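Local coordinates for minor structural protein 5 (Lactococcus phage Tuc2009, PDB 5E7T) that probably serves as an accessory protein of the phage baseplate in host attachment, through a domain related to carbohydrate-binding beta-sandwich modules, at residues 32-37 / 189-194; 45-50 / 65-70; 53-58 / 172-177; 89-94 / 176-181. One frame throughout, in Å; residues are numbered along the deposited sequence.

Interaction 1 (32-37 / 189-194); sequences VNSSAK and TPYMPS
The phenol ring of Tyr191 turns its edge, not a face, to the 32-37 loop: Ser34 CB and OG lie close to the ring plane beside CE1 and the hydroxyl, while the backbone N of Ser35 approaches obliquely. Asn179, from strand 171-184, also leans on the ring. What Tyr191 reaches is a type I beta turn from Asn33 to Ala36, closed by Ala36 N bonding to Asn33 O at 3.1 Å. Asn33 has the positive phi that asparagine tolerates well, and its amide nitrogen ND2 is held by the carbonyls of Asn38 and Glu40, which ties the turn down to the chain that follows.

The one polar bond across the contact runs from Tyr191 OH to Ser34 OG, 2.7 Å long. With CG of Tyr191 trans to the backbone N (chi1 171°), the ring stretches out from its own loop, and a tyrosine is long enough to bridge the gap with its hydroxyl. Ser34, buried and facing the other loop, suits the place because it is small enough to sit at the edge of the phenol ring and still supply an acceptor. Its CB packs beside the ring atom CE1 of Tyr191 at 3.7 Å. Further along, Asn29 binds the Met192 carbonyl through its side chain and pairs with the Pro193 backbone, so that the linker leaving strand 171-184 is fastened to the loops that precede strand 48-50. On the outer part of the turn, Lys37 folds back until its NZ donates to Ser35 OG at 2.9 Å.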
loop_
_atom_site.group_PDB
_atom_site.type_symbol
_atom_site.label_atom_id
_atom_site.label_comp_id
_atom_site.label_asym_id
_atom_site.label_seq_id
_atom_site.Cartn_x
_atom_site.Cartn_y
_atom_site.Cartn_z
ATOM N N VAL B 32 -16.025 21.035 -40.459
ATOM C CA VAL B 32 -14.991 20.095 -40.003
ATOM C C VAL B 32 -14.454 19.264 -41.188
ATOM O O VAL B 32 -15.249 18.638 -41.905
ATOM C CB VAL B 32 -15.581 19.153 -38.913
ATOM C CG1 VAL B 32 -14.560 18.121 -38.477
ATOM C CG2 VAL B 32 -16.099 19.923 -37.709
ATOM N N ASN B 33 -13.113 19.189 -41.336
ATOM C CA ASN B 33 -12.433 18.453 -42.413
ATOM C C ASN B 33 -12.785 18.989 -43.821
ATOM O O ASN B 33 -12.868 18.212 -44.774
ATOM C CB ASN B 33 -12.660 16.935 -42.307
ATOM C CG ASN B 33 -11.681 16.113 -43.098
ATOM O OD1 ASN B 33 -10.486 16.415 -43.161
ATOM N ND2 ASN B 33 -12.173 15.060 -43.735
ATOM N N SER B 34 -12.943 20.322 -43.958
ATOM C CA SER B 34 -13.249 20.957 -45.239
ATOM C C SER B 34 -12.147 20.741 -46.276
ATOM O O SER B 34 -12.382 20.914 -47.472
ATOM C CB SER B 34 -13.556 22.444 -45.061
ATOM O OG SER B 34 -12.577 23.140 -44.313
ATOM N N SER B 35 -10.964 20.325 -45.814
ATOM C CA SER B 35 -9.780 20.069 -46.629
ATOM C C SER B 35 -9.794 18.696 -47.332
ATOM O O SER B 35 -8.895 18.423 -48.133
ATOM C CB SER B 35 -8.536 20.205 -45.765
ATOM O OG SER B 35 -8.801 19.738 -44.450
ATOM N N ALA B 36 -10.807 17.849 -47.038
ATOM C CA ALA B 36 -10.980 16.484 -47.547
ATOM C C ALA B 36 -9.740 15.596 -47.383
ATOM O O ALA B 36 -9.367 14.871 -48.319
ATOM C CB ALA B 36 -11.447 16.502 -48.990
ATOM N N LYS B 37 -9.101 15.670 -46.184
ATOM C CA LYS B 37 -7.887 14.937 -45.800
ATOM C C LYS B 37 -8.138 13.447 -45.872
ATOM O O LYS B 37 -7.261 12.673 -46.263
ATOM C CB LYS B 37 -7.547 15.211 -44.328
ATOM C CG LYS B 37 -6.963 16.536 -43.966
ATOM C CD LYS B 37 -6.725 16.553 -42.444
ATOM C CE LYS B 37 -7.831 17.208 -41.623
ATOM N NZ LYS B 37 -7.927 18.688 -41.852
ATOM N N THR B 189 -15.606 35.063 -47.113
ATOM C CA THR B 189 -14.199 35.451 -47.057
ATOM C C THR B 189 -13.368 34.256 -47.520
ATOM O O THR B 189 -13.941 33.151 -47.664
ATOM C CB THR B 189 -13.825 35.957 -45.650
ATOM O OG1 THR B 189 -13.785 34.863 -44.735
ATOM C CG2 THR B 189 -14.740 37.076 -45.145
ATOM N N PRO B 190 -12.033 34.422 -47.774
ATOM C CA PRO B 190 -11.246 33.293 -48.285
ATOM C C PRO B 190 -11.312 32.037 -47.447
ATOM O O PRO B 190 -11.495 32.088 -46.229
ATOM C CB PRO B 190 -9.839 33.865 -48.378
ATOM C CG PRO B 190 -10.050 35.301 -48.641
ATOM C CD PRO B 190 -11.201 35.646 -47.741
ATOM N N TYR B 191 -11.225 30.897 -48.127
ATOM C CA TYR B 191 -11.264 29.594 -47.490
ATOM C C TYR B 191 -10.293 29.561 -46.328
ATOM O O TYR B 191 -9.160 30.010 -46.447
ATOM C CB TYR B 191 -10.937 28.458 -48.478
ATOM C CG TYR B 191 -10.762 27.125 -47.787
ATOM C CD1 TYR B 191 -11.868 26.379 -47.377
ATOM C CD2 TYR B 191 -9.504 26.681 -47.402
ATOM C CE1 TYR B 191 -11.717 25.188 -46.667
ATOM C CE2 TYR B 191 -9.342 25.487 -46.703
ATOM C CZ TYR B 191 -10.451 24.747 -46.332
ATOM O OH TYR B 191 -10.269 23.566 -45.670
ATOM N N MET B 192 -10.748 29.039 -45.206
ATOM C CA MET B 192 -9.922 28.833 -44.034
ATOM C C MET B 192 -10.354 27.536 -43.417
ATOM O O MET B 192 -11.544 27.214 -43.477
ATOM C CB MET B 192 -10.106 29.958 -43.007
ATOM C CG MET B 192 -9.446 31.250 -43.395
ATOM S SD MET B 192 -7.657 31.133 -43.484
ATOM C CE MET B 192 -7.276 30.898 -41.802
ATOM N N PRO B 193 -9.433 26.779 -42.779
ATOM C CA PRO B 193 -9.874 25.570 -42.066
ATOM C C PRO B 193 -10.573 25.978 -40.757
ATOM O O PRO B 193 -10.767 27.175 -40.513
ATOM C CB PRO B 193 -8.575 24.821 -41.832
ATOM C CG PRO B 193 -7.540 25.898 -41.754
ATOM C CD PRO B 193 -7.980 27.008 -42.624
ATOM N N SER B 194 -10.996 25.000 -39.930
ATOM C CA SER B 194 -11.662 25.342 -38.676
ATOM C C SER B 194 -10.658 25.833 -37.631
ATOM O O SER B 194 -9.461 25.672 -37.823
ATOM C CB SER B 194 -12.512 24.178 -38.184
ATOM O OG SER B 194 -11.836 23.202 -37.404
#

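Interaction 2 (45-50 / 65-70); sequences NFDKVE and VNKDLG
On the flank where two sheets of a beta sandwich meet, Asn45, Phe46 and Asp47 lie against Lys67, Asp68 and Leu69 at the end of strand 63-68, an edge strand of the second sheet. Lys67 is central. Bent at chi2 (-66°) and again near its end, its chain runs past the backbone of Asn45, where CD of Lys67 comes 3.5 Å from the Asn45 carbonyl oxygen. The ammonium then heads for Asp47, but NZ of Lys67 stops 4.1 Å from OD1 of Asp47, too far for a salt bridge, so any attraction is probably modest. The firmer partner of that carboxylate is the backbone N of Thr57, which binds OD2 and fixes the aspartate at a classic beta bulge, where Asp47 and Lys48 both face Glu55. A lysine suits this place because its methylenes can pack while the charged end extends toward Asp47.

Backbone polar groups are joined through a water, which accepts from Asn45 N at 2.9 Å and donates to Asp68 O at 2.7 Å. Beneath them the contact turns apolar: Leu69 CD2 meets the edge of the Phe46 ring, near its plane, 4.0 Å from CE1 of Phe46. Phe43 packs edge-to-face with the same phenylalanine. The strand ends in an Asx turn, Gly70 N donating to Asp68 OD1 from well above the carboxylate plane (63° out of it). Polar residues on the outside with aromatic and aliphatic ones below, joining edge strands of two sheets, fit the flank of a beta sandwich of the galactose-binding-domain-like kind.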
loop_
_atom_site.group_PDB
_atom_site.type_symbol
_atom_site.label_atom_id
_atom_site.label_comp_id
_atom_site.label_asym_id
_atom_site.label_seq_id
_atom_site.Cartn_x
_atom_site.Cartn_y
_atom_site.Cartn_z
ATOM N N ASN B 45 -19.717 10.799 -45.512
ATOM C CA ASN B 45 -20.616 9.980 -46.326
ATOM C C ASN B 45 -20.535 10.254 -47.830
ATOM O O ASN B 45 -21.453 9.906 -48.582
ATOM C CB ASN B 45 -22.042 10.064 -45.806
ATOM C CG ASN B 45 -22.161 9.575 -44.385
ATOM O OD1 ASN B 45 -22.339 10.352 -43.440
ATOM N ND2 ASN B 45 -21.991 8.283 -44.190
ATOM N N PHE B 46 -19.387 10.770 -48.287
ATOM C CA PHE B 46 -19.094 10.919 -49.717
ATOM C C PHE B 46 -18.564 9.534 -50.178
ATOM O O PHE B 46 -18.236 8.710 -49.323
ATOM C CB PHE B 46 -18.059 12.029 -49.939
ATOM C CG PHE B 46 -18.676 13.408 -50.060
ATOM C CD1 PHE B 46 -19.283 14.018 -48.966
ATOM C CD2 PHE B 46 -18.624 14.105 -51.256
ATOM C CE1 PHE B 46 -19.846 15.283 -49.078
ATOM C CE2 PHE B 46 -19.195 15.369 -51.366
ATOM C CZ PHE B 46 -19.802 15.947 -50.277
ATOM N N ASP B 47 -18.540 9.236 -51.482
ATOM C CA ASP B 47 -18.065 7.927 -51.916
ATOM C C ASP B 47 -16.549 7.776 -51.684
ATOM O O ASP B 47 -16.097 6.700 -51.276
ATOM C CB ASP B 47 -18.477 7.618 -53.358
ATOM C CG ASP B 47 -19.967 7.651 -53.665
ATOM O OD1 ASP B 47 -20.784 7.404 -52.728
ATOM O OD2 ASP B 47 -20.323 7.883 -54.855
ATOM N N LYS B 48 -15.784 8.887 -51.858
ATOM C CA LYS B 48 -14.328 8.952 -51.630
ATOM C C LYS B 48 -13.817 10.385 -51.467
ATOM O O LYS B 48 -14.525 11.332 -51.775
ATOM C CB LYS B 48 -13.542 8.246 -52.766
ATOM C CG LYS B 48 -13.542 8.976 -54.111
ATOM C CD LYS B 48 -12.609 8.336 -55.126
ATOM C CE LYS B 48 -12.864 8.866 -56.516
ATOM N NZ LYS B 48 -12.353 7.932 -57.559
ATOM N N VAL B 49 -12.593 10.522 -50.962
ATOM C CA VAL B 49 -11.820 11.759 -50.927
ATOM C C VAL B 49 -10.603 11.413 -51.768
ATOM O O VAL B 49 -10.146 10.266 -51.758
ATOM C CB VAL B 49 -11.477 12.404 -49.565
ATOM C CG1 VAL B 49 -12.729 12.800 -48.810
ATOM C CG2 VAL B 49 -10.585 11.511 -48.722
ATOM N N GLU B 50 -10.156 12.364 -52.563
ATOM C CA GLU B 50 -9.112 12.231 -53.567
ATOM C C GLU B 50 -8.755 13.683 -53.851
ATOM O O GLU B 50 -9.656 14.547 -53.909
ATOM C CB GLU B 50 -9.759 11.577 -54.804
ATOM C CG GLU B 50 -8.841 11.097 -55.906
ATOM C CD GLU B 50 -9.640 10.432 -57.010
ATOM O OE1 GLU B 50 -10.579 11.072 -57.544
ATOM O OE2 GLU B 50 -9.360 9.247 -57.301
ATOM N N VAL B 65 -32.717 11.635 -52.353
ATOM C CA VAL B 65 -31.433 10.996 -52.090
ATOM C C VAL B 65 -30.671 11.978 -51.219
ATOM O O VAL B 65 -30.576 13.150 -51.580
ATOM C CB VAL B 65 -30.656 10.687 -53.406
ATOM C CG1 VAL B 65 -29.332 9.969 -53.132
ATOM C CG2 VAL B 65 -31.512 9.887 -54.379
ATOM N N ASN B 66 -30.148 11.527 -50.077
ATOM C CA ASN B 66 -29.328 12.404 -49.253
ATOM C C ASN B 66 -28.095 11.694 -48.688
ATOM O O ASN B 66 -28.023 10.459 -48.710
ATOM C CB ASN B 66 -30.138 13.109 -48.171
ATOM C CG ASN B 66 -30.620 12.249 -47.047
ATOM O OD1 ASN B 66 -29.855 11.863 -46.159
ATOM N ND2 ASN B 66 -31.921 12.020 -47.008
ATOM N N LYS B 67 -27.098 12.484 -48.255
ATOM C CA LYS B 67 -25.866 12.020 -47.610
ATOM C C LYS B 67 -25.743 12.910 -46.379
ATOM O O LYS B 67 -25.888 14.120 -46.502
ATOM C CB LYS B 67 -24.624 12.141 -48.530
ATOM C CG LYS B 67 -24.710 11.387 -49.873
ATOM C CD LYS B 67 -24.755 9.859 -49.759
ATOM C CE LYS B 67 -25.464 9.197 -50.918
ATOM N NZ LYS B 67 -24.623 8.149 -51.560
ATOM N N ASP B 68 -25.594 12.322 -45.190
ATOM C CA ASP B 68 -25.509 13.091 -43.949
ATOM C C ASP B 68 -24.211 13.885 -43.853
ATOM O O ASP B 68 -23.111 13.309 -43.984
ATOM C CB ASP B 68 -25.713 12.182 -42.722
ATOM C CG ASP B 68 -25.687 12.863 -41.366
ATOM O OD1 ASP B 68 -26.031 14.061 -41.292
ATOM O OD2 ASP B 68 -25.347 12.185 -40.368
ATOM N N LEU B 69 -24.354 15.222 -43.649
ATOM C CA LEU B 69 -23.244 16.169 -43.501
ATOM C C LEU B 69 -23.078 16.570 -42.033
ATOM O O LEU B 69 -22.220 17.394 -41.713
ATOM C CB LEU B 69 -23.466 17.442 -44.322
ATOM C CG LEU B 69 -23.751 17.367 -45.829
ATOM C CD1 LEU B 69 -23.908 18.751 -46.378
ATOM C CD2 LEU B 69 -22.625 16.675 -46.589
ATOM N N GLY B 70 -23.893 15.982 -41.158
ATOM C CA GLY B 70 -23.931 16.296 -39.734
ATOM C C GLY B 70 -22.601 16.299 -39.016
ATOM O O GLY B 70 -22.388 17.113 -38.114
HETATM O O HOH W 1 -20.914 13.408 -45.552
#

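Interaction 3 (53-58 / 172-177); sequences YGEVTM and SFTIRV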
loop_
_atom_site.group_PDB
_atom_site.type_symbol
_atom_site.label_atom_id
_atom_site.label_comp_id
_atom_site.label_asym_id
_atom_site.label_seq_id
_atom_site.Cartn_x
_atom_site.Cartn_y
_atom_site.Cartn_z
ATOM N N TYR B 53 -10.592 17.211 -52.570
ATOM C CA TYR B 53 -12.059 17.217 -52.633
ATOM C C TYR B 53 -12.703 15.869 -52.283
ATOM O O TYR B 53 -12.021 14.856 -52.175
ATOM C CB TYR B 53 -12.499 17.664 -54.067
ATOM C CG TYR B 53 -12.033 16.706 -55.152
ATOM C CD1 TYR B 53 -12.656 15.473 -55.339
ATOM C CD2 TYR B 53 -10.923 16.996 -55.932
ATOM C CE1 TYR B 53 -12.158 14.539 -56.245
ATOM C CE2 TYR B 53 -10.436 16.081 -56.864
ATOM C CZ TYR B 53 -11.053 14.852 -57.014
ATOM O OH TYR B 53 -10.594 13.946 -57.939
ATOM N N GLY B 54 -14.021 15.872 -52.199
ATOM C CA GLY B 54 -14.819 14.682 -51.970
ATOM C C GLY B 54 -15.684 14.410 -53.184
ATOM O O GLY B 54 -16.246 15.347 -53.761
ATOM N N GLU B 55 -15.778 13.141 -53.602
ATOM C CA GLU B 55 -16.590 12.725 -54.744
ATOM C C GLU B 55 -17.741 11.885 -54.231
ATOM O O GLU B 55 -17.543 11.069 -53.332
ATOM C CB GLU B 55 -15.749 11.936 -55.779
ATOM C CG GLU B 55 -16.360 11.899 -57.175
ATOM C CD GLU B 55 -15.663 10.996 -58.172
ATOM O OE1 GLU B 55 -15.102 11.526 -59.158
ATOM O OE2 GLU B 55 -15.720 9.758 -57.997
ATOM N N VAL B 56 -18.942 12.103 -54.778
ATOM C CA VAL B 56 -20.160 11.386 -54.389
ATOM C C VAL B 56 -21.114 11.379 -55.570
ATOM O O VAL B 56 -21.189 12.358 -56.316
ATOM C CB VAL B 56 -20.809 11.934 -53.076
ATOM C CG1 VAL B 56 -21.472 13.295 -53.287
ATOM C CG2 VAL B 56 -21.792 10.935 -52.472
ATOM N N THR B 57 -21.831 10.268 -55.731
ATOM C CA THR B 57 -22.767 10.011 -56.817
ATOM C C THR B 57 -24.169 9.855 -56.251
ATOM O O THR B 57 -24.407 8.999 -55.411
ATOM C CB THR B 57 -22.291 8.768 -57.577
ATOM O OG1 THR B 57 -20.906 8.908 -57.929
ATOM C CG2 THR B 57 -23.119 8.462 -58.775
ATOM N N MET B 58 -25.082 10.684 -56.707
ATOM C CA MET B 58 -26.469 10.678 -56.281
ATOM C C MET B 58 -27.292 10.019 -57.381
ATOM O O MET B 58 -27.210 10.456 -58.530
ATOM C CB MET B 58 -26.944 12.107 -56.040
ATOM C CG MET B 58 -25.969 12.954 -55.258
ATOM S SD MET B 58 -26.176 12.702 -53.510
ATOM C CE MET B 58 -27.062 14.107 -53.102
ATOM N N SER B 172 -29.193 10.442 -62.213
ATOM C CA SER B 172 -27.945 10.354 -61.438
ATOM C C SER B 172 -26.920 11.389 -61.886
ATOM O O SER B 172 -26.977 11.877 -63.012
ATOM C CB SER B 172 -27.340 8.950 -61.498
ATOM O OG SER B 172 -27.253 8.506 -62.841
ATOM N N PHE B 173 -26.005 11.739 -60.990
ATOM C CA PHE B 173 -24.894 12.633 -61.283
ATOM C C PHE B 173 -23.734 12.331 -60.347
ATOM O O PHE B 173 -23.924 11.666 -59.332
ATOM C CB PHE B 173 -25.286 14.136 -61.259
ATOM C CG PHE B 173 -25.841 14.669 -59.961
ATOM C CD1 PHE B 173 -24.992 15.054 -58.928
ATOM C CD2 PHE B 173 -27.213 14.782 -59.767
ATOM C CE1 PHE B 173 -25.510 15.521 -57.721
ATOM C CE2 PHE B 173 -27.731 15.234 -58.554
ATOM C CZ PHE B 173 -26.878 15.598 -57.543
ATOM N N THR B 174 -22.539 12.804 -60.699
ATOM C CA THR B 174 -21.353 12.662 -59.867
ATOM C C THR B 174 -20.861 14.056 -59.659
ATOM O O THR B 174 -20.775 14.823 -60.617
ATOM C CB THR B 174 -20.351 11.725 -60.492
ATOM O OG1 THR B 174 -21.031 10.517 -60.868
ATOM C CG2 THR B 174 -19.232 11.416 -59.560
ATOM N N ILE B 175 -20.651 14.419 -58.397
ATOM C CA ILE B 175 -20.263 15.756 -57.964
ATOM C C ILE B 175 -19.024 15.708 -57.110
ATOM O O ILE B 175 -18.855 14.792 -56.302
ATOM C CB ILE B 175 -21.450 16.467 -57.240
ATOM C CG1 ILE B 175 -21.165 17.973 -56.989
ATOM C CG2 ILE B 175 -21.888 15.736 -55.958
ATOM C CD1 ILE B 175 -22.289 18.769 -56.301
ATOM N N ARG B 176 -18.158 16.697 -57.289
ATOM C CA ARG B 176 -16.951 16.864 -56.511
ATOM C C ARG B 176 -17.147 18.104 -55.671
ATOM O O ARG B 176 -17.637 19.108 -56.186
ATOM C CB ARG B 176 -15.742 16.970 -57.414
ATOM C CG ARG B 176 -15.394 15.623 -57.996
ATOM C CD ARG B 176 -14.251 15.724 -58.951
ATOM N NE ARG B 176 -13.822 14.408 -59.403
ATOM C CZ ARG B 176 -12.791 14.208 -60.214
ATOM N NH1 ARG B 176 -12.072 15.236 -60.648
ATOM N NH2 ARG B 176 -12.465 12.981 -60.592
ATOM N N VAL B 177 -16.880 18.010 -54.368
ATOM C CA VAL B 177 -17.060 19.131 -53.459
ATOM C C VAL B 177 -15.700 19.469 -52.866
ATOM O O VAL B 177 -15.074 18.613 -52.248
ATOM C CB VAL B 177 -18.130 18.810 -52.401
ATOM C CG1 VAL B 177 -18.149 19.854 -51.298
ATOM C CG2 VAL B 177 -19.510 18.667 -53.037
#
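Ser172 opens the pairing of strand 171-184 with strand 53-60 by setting its backbone alongside Met58. Phe173 then forms a hydrogen-bonded antiparallel pair with Met58, and Met58 CB sits over one face of the phenyl ring in a CH-pi contact, 4.1 Å from the centroid of Phe173. The two side chains run side by side into the interior, where Val163 packs on both; a flexible methionine moulds itself readily to such a ring.

Thr174 faces the opposite way, across from Thr57 in a non-hydrogen-bonded pair. Their OG1 atoms share a weak hydrogen bond of 3.4 Å, and the Thr174 methyl CG2 leans on CG of Glu55. Beta-branched residues recur here, as suits extended strands: Ile175 CG2 lies against Val56 CG1 at 3.6 Å on the core face.

Arg176 is stretched flat from CG to NE, which lays it across Tyr53. Its CD makes a CH-pi contact over the ring, 3.9 Å from the centroid of Tyr53, and the guanidinium lies 18° from the ring plane with Tyr53 OH over its centre. That hydroxyl binds Glu50, not the arginine. In the guanidinium plane Glu55 OE1 forms a salt bridge, taking NE of Arg176 at 3.2 Å on its anti side and NH2 more weakly. Glutamate, extended, has the length to hold the arginine from the edge while the tyrosine holds it from a face.

Val177 closes the run opposite Gly54, with Val177 N bonding to Gly54 O at 2.8 Å; Phe46 packs close to both. An apolar face inward and a polar one outward is typical of an antiparallel sheet in a beta sandwich.

Interaction 4 (89-94 / 176-181); sequences SVDVMF and RVRNPK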
loop_
_atom_site.group_PDB
_atom_site.type_symbol
_atom_site.label_atom_id
_atom_site.label_comp_id
_atom_site.label_asym_id
_atom_site.label_seq_id
_atom_site.Cartn_x
_atom_site.Cartn_y
_atom_site.Cartn_z
ATOM N N SER B 89 -19.981 29.015 -48.594
ATOM C CA SER B 89 -19.159 29.120 -49.821
ATOM C C SER B 89 -18.623 27.715 -50.129
ATOM O O SER B 89 -18.275 26.989 -49.198
ATOM C CB SER B 89 -17.997 30.099 -49.635
ATOM O OG SER B 89 -17.845 30.552 -48.294
ATOM N N VAL B 90 -18.608 27.300 -51.417
ATOM C CA VAL B 90 -18.165 25.961 -51.813
ATOM C C VAL B 90 -17.817 25.936 -53.296
ATOM O O VAL B 90 -18.443 26.660 -54.079
ATOM C CB VAL B 90 -19.228 24.880 -51.435
ATOM C CG1 VAL B 90 -20.545 25.072 -52.186
ATOM C CG2 VAL B 90 -18.692 23.470 -51.617
ATOM N N ASP B 91 -16.797 25.116 -53.665
ATOM C CA ASP B 91 -16.373 24.812 -55.033
ATOM C C ASP B 91 -17.010 23.479 -55.385
ATOM O O ASP B 91 -16.942 22.534 -54.612
ATOM C CB ASP B 91 -14.851 24.713 -55.162
ATOM C CG ASP B 91 -14.115 26.026 -55.035
ATOM O OD1 ASP B 91 -14.785 27.076 -54.865
ATOM O OD2 ASP B 91 -12.871 26.003 -55.047
ATOM N N VAL B 92 -17.663 23.417 -56.532
ATOM C CA VAL B 92 -18.421 22.254 -56.950
ATOM C C VAL B 92 -18.137 21.883 -58.419
ATOM O O VAL B 92 -17.971 22.773 -59.260
ATOM C CB VAL B 92 -19.897 22.585 -56.616
ATOM C CG1 VAL B 92 -20.834 22.486 -57.805
ATOM C CG2 VAL B 92 -20.380 21.767 -55.441
ATOM N N MET B 93 -18.035 20.580 -58.716
ATOM C CA MET B 93 -17.755 20.119 -60.077
ATOM C C MET B 93 -18.559 18.904 -60.433
ATOM O O MET B 93 -18.577 17.943 -59.670
ATOM C CB MET B 93 -16.268 19.846 -60.271
ATOM C CG MET B 93 -15.933 19.073 -61.506
ATOM S SD MET B 93 -14.239 19.393 -61.934
ATOM C CE MET B 93 -13.951 18.031 -62.841
ATOM N N PHE B 94 -19.207 18.937 -61.601
ATOM C CA PHE B 94 -20.000 17.813 -62.041
ATOM C C PHE B 94 -19.230 17.127 -63.120
ATOM O O PHE B 94 -18.981 17.726 -64.173
ATOM C CB PHE B 94 -21.386 18.268 -62.528
ATOM C CG PHE B 94 -22.260 18.835 -61.433
ATOM C CD1 PHE B 94 -22.099 20.152 -61.000
ATOM C CD2 PHE B 94 -23.241 18.057 -60.832
ATOM C CE1 PHE B 94 -22.927 20.683 -60.013
ATOM C CE2 PHE B 94 -24.045 18.583 -59.826
ATOM C CZ PHE B 94 -23.888 19.894 -59.429
ATOM N N ARG B 176 -18.158 16.697 -57.289
ATOM C CA ARG B 176 -16.951 16.864 -56.511
ATOM C C ARG B 176 -17.147 18.104 -55.671
ATOM O O ARG B 176 -17.637 19.108 -56.186
ATOM C CB ARG B 176 -15.742 16.970 -57.414
ATOM C CG ARG B 176 -15.394 15.623 -57.996
ATOM C CD ARG B 176 -14.251 15.724 -58.951
ATOM N NE ARG B 176 -13.822 14.408 -59.403
ATOM C CZ ARG B 176 -12.791 14.208 -60.214
ATOM N NH1 ARG B 176 -12.072 15.236 -60.648
ATOM N NH2 ARG B 176 -12.465 12.981 -60.592
ATOM N N VAL B 177 -16.880 18.010 -54.368
ATOM C CA VAL B 177 -17.060 19.131 -53.459
ATOM C C VAL B 177 -15.700 19.469 -52.866
ATOM O O VAL B 177 -15.074 18.613 -52.248
ATOM C CB VAL B 177 -18.130 18.810 -52.401
ATOM C CG1 VAL B 177 -18.149 19.854 -51.298
ATOM C CG2 VAL B 177 -19.510 18.667 -53.037
ATOM N N ARG B 178 -15.221 20.701 -53.119
ATOM C CA ARG B 178 -13.926 21.236 -52.696
ATOM C C ARG B 178 -14.122 22.487 -51.816
ATOM O O ARG B 178 -14.980 23.318 -52.094
ATOM C CB ARG B 178 -13.081 21.568 -53.936
ATOM C CG ARG B 178 -11.763 22.258 -53.657
ATOM C CD ARG B 178 -11.016 22.501 -54.944
ATOM N NE ARG B 178 -11.276 23.822 -55.511
ATOM C CZ ARG B 178 -10.874 24.198 -56.721
ATOM N NH1 ARG B 178 -10.200 23.361 -57.495
ATOM N NH2 ARG B 178 -11.146 25.417 -57.168
ATOM N N ASN B 179 -13.309 22.592 -50.759
ATOM C CA ASN B 179 -13.256 23.665 -49.774
ATOM C C ASN B 179 -14.641 24.192 -49.297
ATOM O O ASN B 179 -14.892 25.411 -49.359
ATOM C CB ASN B 179 -12.388 24.799 -50.273
ATOM C CG ASN B 179 -10.999 24.451 -50.739
ATOM O OD1 ASN B 179 -10.490 25.090 -51.669
ATOM N ND2 ASN B 179 -10.329 23.490 -50.091
ATOM N N PRO B 180 -15.545 23.317 -48.779
ATOM C CA PRO B 180 -16.815 23.835 -48.244
ATOM C C PRO B 180 -16.544 24.732 -47.033
ATOM O O PRO B 180 -15.607 24.484 -46.273
ATOM C CB PRO B 180 -17.584 22.566 -47.875
ATOM C CG PRO B 180 -16.540 21.562 -47.577
ATOM C CD PRO B 180 -15.427 21.857 -48.553
ATOM N N LYS B 181 -17.316 25.802 -46.889
ATOM C CA LYS B 181 -17.133 26.761 -45.812
ATOM C C LYS B 181 -18.431 27.324 -45.367
ATOM O O LYS B 181 -19.322 27.607 -46.177
ATOM C CB LYS B 181 -16.220 27.925 -46.250
ATOM C CG LYS B 181 -15.601 28.719 -45.083
ATOM C CD LYS B 181 -14.961 30.010 -45.518
ATOM C CE LYS B 181 -14.242 30.667 -44.373
ATOM N NZ LYS B 181 -13.864 32.073 -44.678
#
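Arg178 leaves its strand with CG trans to the backbone N, then bends at chi3 (93°), and this kink swings the guanidinium alongside Asp91, whose CG is tucked beside its own N. Two nitrogens grip a single oxygen: NE of Arg178 lies 2.7 Å from OD2 of Asp91, on the anti lone pair, and NH2 of Arg178 donates to the same OD2 at 2.8 Å from above the carboxylate plane. The oxygen lies near the guanidinium plane, yet the two flat groups are turned 69° apart. Trp138 adds a cation-pi contact to this arginine, and Arg140 of strand 139-146 also touches the Asp91 side chain.

Strand 85-98 pairs antiparallel with strand 171-184 here, in the middle of the five-stranded sheet, but a beta bulge between Ser89 and Asp91 shifts the register by one where the partner turns a corner at Asn179. Asn179 adopts a positive phi, which asparagine accepts more easily than most residues, and Pro180 follows. Val90 packs against both arms of the corner, its CG2 lying 3.7 Å from Val177 CG1 and 4.0 Å from Pro180 CB. Beyond the corner the ladder resumes as Lys181 N bonds to Ser89 O at 2.8 Å. The extended Lys181 chain carries NZ away to the carbonyls of Pro190 and Asn27. At the far end, Met93 runs alongside Arg176, its methyl CE 4.0 Å from NH1.

Interactions 3 and 4 lie on the two flanks of strand 171-184, sharing Arg176 and Val177, with centres 10 Å apart; together they set strands 53-60, 171-184 and 85-98 side by side in the five-stranded sheet. Interaction 2, its centre about 8 Å from that of interaction 3, joins that sheet's edge to strand 63-68 of the four-stranded sheet, and Phe46 packs on Val177. Along the chain, interactions 2 and 3 alternate, while 2 closes before 4 opens. Interaction 1 encloses all the others in sequence and is centred 11 Å from interaction 4, where Ser34 packs on Pro180. Thus the sandwich, probably carbohydrate-binding by kinship, is tied to the linker leading to the C-terminal region.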